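Local structure of glutathione uptake transporter (Shewanella oneidensis, 4UVM) at residues W322-F335 with Q394-Q408. The protein probably carries small peptides across the membrane as a proton-coupled symporter of the POT family, within the major facilitator superfamily. Sequence-based numbering, arbitrary orientation.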
# COMPACT_ATOMS: atom_id res chain seq x y z
N TRP A 322 4.26 -13.39 -8.40
CA TRP A 322 5.54 -13.51 -9.08
C TRP A 322 6.39 -14.64 -8.51
O TRP A 322 7.16 -15.26 -9.24
CB TRP A 322 6.32 -12.20 -9.01
CG TRP A 322 5.82 -11.15 -9.94
CD1 TRP A 322 4.57 -11.07 -10.49
CD2 TRP A 322 6.55 -10.04 -10.45
NE1 TRP A 322 4.48 -9.97 -11.30
CE2 TRP A 322 5.69 -9.32 -11.29
CE3 TRP A 322 7.86 -9.58 -10.27
CZ2 TRP A 322 6.09 -8.16 -11.96
CZ3 TRP A 322 8.26 -8.42 -10.93
CH2 TRP A 322 7.37 -7.73 -11.76
N ILE A 323 6.26 -14.88 -7.21
CA ILE A 323 7.01 -15.95 -6.56
C ILE A 323 6.54 -17.31 -7.06
O ILE A 323 7.35 -18.19 -7.35
CB ILE A 323 6.85 -15.89 -5.03
CG1 ILE A 323 7.47 -14.61 -4.48
CG2 ILE A 323 7.48 -17.11 -4.38
CD1 ILE A 323 7.43 -14.51 -2.97
N LEU A 324 5.22 -17.45 -7.16
CA LEU A 324 4.60 -18.66 -7.68
C LEU A 324 5.13 -19.03 -9.06
O LEU A 324 5.37 -20.20 -9.36
CB LEU A 324 3.08 -18.49 -7.73
CG LEU A 324 2.30 -19.00 -6.52
CD1 LEU A 324 2.93 -18.55 -5.22
CD2 LEU A 324 0.85 -18.55 -6.59
N GLN A 325 5.32 -18.02 -9.90
CA GLN A 325 5.83 -18.24 -11.25
C GLN A 325 7.29 -18.66 -11.21
O GLN A 325 7.72 -19.51 -11.99
CB GLN A 325 5.67 -16.97 -12.10
CG GLN A 325 6.07 -17.16 -13.56
CD GLN A 325 6.06 -15.86 -14.34
OE1 GLN A 325 7.00 -15.06 -14.25
NE2 GLN A 325 5.00 -15.64 -15.10
N ALA A 326 8.06 -18.08 -10.29
CA ALA A 326 9.48 -18.38 -10.18
C ALA A 326 9.72 -19.80 -9.69
O ALA A 326 10.81 -20.36 -9.89
CB ALA A 326 10.15 -17.38 -9.24
N ASN A 327 8.71 -20.39 -9.06
CA ASN A 327 8.79 -21.76 -8.58
C ASN A 327 8.91 -22.77 -9.72
O ASN A 327 9.45 -23.86 -9.55
CB ASN A 327 7.56 -22.11 -7.74
CG ASN A 327 7.58 -21.43 -6.38
OD1 ASN A 327 8.63 -21.00 -5.90
ND2 ASN A 327 6.41 -21.35 -5.75
N ASP A 328 8.40 -22.40 -10.89
CA ASP A 328 8.38 -23.29 -12.04
C ASP A 328 9.37 -22.84 -13.10
O ASP A 328 9.17 -23.06 -14.30
CB ASP A 328 6.97 -23.37 -12.62
CG ASP A 328 5.99 -24.03 -11.68
OD1 ASP A 328 6.31 -24.14 -10.47
OD2 ASP A 328 4.90 -24.44 -12.13
N MET A 329 10.45 -22.20 -12.66
CA MET A 329 11.49 -21.73 -13.57
C MET A 329 12.82 -22.38 -13.21
O MET A 329 12.92 -23.06 -12.19
CB MET A 329 11.61 -20.21 -13.52
CG MET A 329 10.31 -19.47 -13.82
SD MET A 329 10.52 -17.68 -13.87
CE MET A 329 11.35 -17.48 -15.45
N VAL A 330 13.83 -22.16 -14.05
CA VAL A 330 15.12 -22.80 -13.84
C VAL A 330 16.01 -21.96 -12.93
O VAL A 330 16.54 -20.93 -13.35
CB VAL A 330 15.84 -23.06 -15.18
CG1 VAL A 330 17.17 -23.77 -14.94
CG2 VAL A 330 14.96 -23.89 -16.10
N LYS A 331 16.18 -22.41 -11.70
CA LYS A 331 16.99 -21.70 -10.72
C LYS A 331 18.16 -22.57 -10.24
O LYS A 331 18.08 -23.79 -10.28
CB LYS A 331 16.13 -21.27 -9.53
CG LYS A 331 15.64 -22.43 -8.68
CD LYS A 331 14.76 -21.95 -7.55
CE LYS A 331 14.53 -23.05 -6.53
NZ LYS A 331 15.82 -23.50 -5.93
N PRO A 332 19.25 -21.92 -9.80
CA PRO A 332 20.41 -22.63 -9.25
C PRO A 332 20.09 -23.45 -8.00
O PRO A 332 18.96 -23.47 -7.52
CB PRO A 332 21.37 -21.49 -8.90
CG PRO A 332 21.02 -20.41 -9.84
CD PRO A 332 19.53 -20.49 -10.00
N GLN A 333 21.11 -24.13 -7.49
CA GLN A 333 20.97 -24.95 -6.29
C GLN A 333 20.79 -24.08 -5.05
O GLN A 333 19.87 -24.29 -4.26
CB GLN A 333 22.18 -25.86 -6.12
CG GLN A 333 22.14 -26.71 -4.86
CD GLN A 333 23.51 -26.98 -4.29
OE1 GLN A 333 24.43 -26.16 -4.44
NE2 GLN A 333 23.67 -28.12 -3.63
N TRP A 334 21.69 -23.12 -4.88
CA TRP A 334 21.69 -22.27 -3.69
C TRP A 334 20.53 -21.29 -3.67
O TRP A 334 20.14 -20.79 -2.62
CB TRP A 334 23.01 -21.50 -3.58
CG TRP A 334 23.09 -20.32 -4.52
CD1 TRP A 334 22.67 -19.04 -4.28
CD2 TRP A 334 23.63 -20.32 -5.85
NE1 TRP A 334 22.91 -18.25 -5.37
CE2 TRP A 334 23.50 -19.00 -6.35
CE3 TRP A 334 24.22 -21.29 -6.66
CZ2 TRP A 334 23.93 -18.64 -7.63
CZ3 TRP A 334 24.64 -20.94 -7.93
CH2 TRP A 334 24.50 -19.62 -8.40
N PHE A 335 19.98 -21.02 -4.85
CA PHE A 335 19.03 -19.93 -5.01
C PHE A 335 17.59 -20.31 -4.66
O PHE A 335 17.11 -21.38 -5.02
CB PHE A 335 19.09 -19.39 -6.44
CG PHE A 335 18.49 -18.02 -6.59
CD1 PHE A 335 19.20 -16.90 -6.21
CD2 PHE A 335 17.22 -17.86 -7.12
CE1 PHE A 335 18.66 -15.64 -6.34
CE2 PHE A 335 16.67 -16.60 -7.26
CZ PHE A 335 17.39 -15.49 -6.87
N GLN A 394 4.78 -16.48 -18.87
CA GLN A 394 3.88 -17.55 -18.47
C GLN A 394 3.40 -18.34 -19.68
O GLN A 394 3.32 -19.57 -19.63
CB GLN A 394 2.68 -16.98 -17.70
CG GLN A 394 1.84 -18.02 -17.00
CD GLN A 394 2.62 -18.77 -15.94
OE1 GLN A 394 3.56 -18.23 -15.35
NE2 GLN A 394 2.23 -20.01 -15.69
N LEU A 395 3.08 -17.63 -20.76
CA LEU A 395 2.72 -18.27 -22.02
C LEU A 395 3.89 -19.05 -22.59
O LEU A 395 3.75 -20.21 -22.98
CB LEU A 395 2.26 -17.22 -23.04
CG LEU A 395 0.90 -16.57 -22.83
CD1 LEU A 395 0.51 -15.75 -24.05
CD2 LEU A 395 -0.15 -17.63 -22.53
N MET A 396 5.04 -18.40 -22.63
CA MET A 396 6.24 -18.99 -23.20
C MET A 396 6.72 -20.20 -22.40
O MET A 396 7.28 -21.14 -22.96
CB MET A 396 7.34 -17.93 -23.28
CG MET A 396 8.64 -18.43 -23.86
SD MET A 396 9.82 -17.10 -24.11
CE MET A 396 8.92 -16.07 -25.27
N MET A 397 6.47 -20.19 -21.10
CA MET A 397 6.92 -21.30 -20.26
C MET A 397 5.80 -22.29 -19.97
O MET A 397 5.98 -23.24 -19.20
CB MET A 397 7.55 -20.78 -18.96
CG MET A 397 6.59 -20.55 -17.81
SD MET A 397 7.48 -20.12 -16.30
CE MET A 397 6.30 -20.63 -15.06
N ASP A 398 4.64 -22.09 -20.58
CA ASP A 398 3.59 -23.12 -20.54
C ASP A 398 4.07 -24.32 -21.35
O ASP A 398 3.71 -25.46 -21.06
CB ASP A 398 2.26 -22.59 -21.08
CG ASP A 398 1.48 -21.81 -20.03
OD1 ASP A 398 1.66 -22.08 -18.82
OD2 ASP A 398 0.68 -20.92 -20.41
N GLY A 399 4.90 -24.05 -22.35
CA GLY A 399 5.61 -25.08 -23.09
C GLY A 399 7.02 -24.62 -23.36
O GLY A 399 7.24 -23.73 -24.19
N GLY A 400 7.99 -25.20 -22.66
CA GLY A 400 9.37 -24.77 -22.76
C GLY A 400 9.86 -24.21 -21.44
O GLY A 400 9.05 -23.79 -20.61
N SER A 401 11.17 -24.19 -21.23
CA SER A 401 11.70 -23.82 -19.92
C SER A 401 12.65 -22.62 -19.99
O SER A 401 13.63 -22.63 -20.74
CB SER A 401 12.42 -25.01 -19.29
OG SER A 401 11.51 -26.05 -18.97
N ALA A 402 12.33 -21.60 -19.20
CA ALA A 402 13.16 -20.41 -19.10
C ALA A 402 13.67 -20.24 -17.67
O ALA A 402 12.96 -20.57 -16.71
CB ALA A 402 12.39 -19.17 -19.54
N LEU A 403 14.90 -19.76 -17.53
CA LEU A 403 15.53 -19.65 -16.22
C LEU A 403 14.96 -18.46 -15.47
O LEU A 403 14.45 -17.52 -16.08
CB LEU A 403 17.06 -19.53 -16.36
CG LEU A 403 17.68 -18.17 -16.71
CD1 LEU A 403 19.15 -18.20 -16.36
CD2 LEU A 403 17.49 -17.83 -18.18
N SER A 404 15.02 -18.51 -14.14
CA SER A 404 14.42 -17.45 -13.32
C SER A 404 15.36 -16.26 -13.16
O SER A 404 14.99 -15.12 -13.44
CB SER A 404 14.02 -18.00 -11.94
OG SER A 404 15.11 -17.96 -11.03
N ILE A 405 16.58 -16.55 -12.71
CA ILE A 405 17.52 -15.52 -12.27
C ILE A 405 17.83 -14.45 -13.32
O ILE A 405 17.98 -13.28 -12.98
CB ILE A 405 18.84 -16.17 -11.78
CG1 ILE A 405 19.82 -15.09 -11.31
CG2 ILE A 405 19.46 -17.05 -12.85
CD1 ILE A 405 20.73 -15.53 -10.20
N PHE A 406 17.92 -14.84 -14.59
CA PHE A 406 18.16 -13.85 -15.64
C PHE A 406 16.87 -13.14 -16.03
O PHE A 406 16.86 -11.93 -16.28
CB PHE A 406 18.76 -14.50 -16.90
CG PHE A 406 20.18 -15.01 -16.74
CD1 PHE A 406 20.85 -14.93 -15.52
CD2 PHE A 406 20.84 -15.59 -17.82
CE1 PHE A 406 22.16 -15.42 -15.40
CE2 PHE A 406 22.12 -16.08 -17.70
CZ PHE A 406 22.79 -15.99 -16.49
N TRP A 407 15.77 -13.89 -16.04
CA TRP A 407 14.56 -13.46 -16.75
C TRP A 407 13.63 -12.52 -15.98
O TRP A 407 13.05 -11.61 -16.57
CB TRP A 407 13.78 -14.71 -17.19
CG TRP A 407 13.83 -15.01 -18.68
CD1 TRP A 407 12.84 -15.61 -19.41
CD2 TRP A 407 14.89 -14.72 -19.61
NE1 TRP A 407 13.22 -15.71 -20.73
CE2 TRP A 407 14.47 -15.18 -20.88
CE3 TRP A 407 16.15 -14.12 -19.49
CZ2 TRP A 407 15.27 -15.05 -22.02
CZ3 TRP A 407 16.94 -14.00 -20.62
CH2 TRP A 407 16.49 -14.47 -21.87
N GLN A 408 13.48 -12.73 -14.68
CA GLN A 408 12.61 -11.85 -13.90
C GLN A 408 13.31 -10.54 -13.56
O GLN A 408 12.75 -9.68 -12.87
CB GLN A 408 12.13 -12.54 -12.62
CG GLN A 408 10.73 -13.11 -12.73
CD GLN A 408 10.22 -13.64 -11.41
OE1 GLN A 408 10.93 -13.65 -10.41
NE2 GLN A 408 8.96 -14.10 -11.40
O HOH W 1 3.79 -22.30 -13.85
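V330 and L403 form a single bridge of parallel type between the two connecting loops: V330 N donates to A402 O (3.2 Å), and S404 N gives its hydrogen to V330 O (3.0 Å). Beside this bridge the M329 side chain points toward the 394-408 segment and lies along S404. Its CB packs on the CB of S404 at 3.6 Å, and the bend at chi3 (74°) carries the methyl toward L403 O and the CB of W407. M397, just past the end of helix 372-396, comes across M329 at about a right angle, with M397 SD 3.8 Å from M329 CG; its extended chain runs on until CE rests near D328 CB and the Q325 backbone carbonyl. In the major facilitator fold these segments belong to connections between successive transmembrane helices, probably on the periplasmic side, and the contact joins helix 321-326 and the chain after it to the connection from helix 372-396 into helix 409-422. Deeper in, the side chains of Q325 and Q394 run alongside each other in opposing directions, their amide planes only 13° apart. Q325 NE2 donates a hydrogen bond to Q394 OE1 (3.0 Å), approaching in the carbonyl plane at a lone pair, and also donates to V390 O. A leucine at Q325 would probably leave Q394 OE1 without this donor, cost V390 O its extra side-chain bond, and let the Q394 amide turn more freely. On the other flank, Q408 NE2 donates to W322 O at 3.0 Å (N-H...O 159°), with the acceptor in the plane of the Q408 amide. A326 N, the helical donor, meets that oxygen from the opposite face of the carbonyl plane. Farther along, the F335 ring approaches I405 CD1 obliquely, its CE1 4.4 Å away.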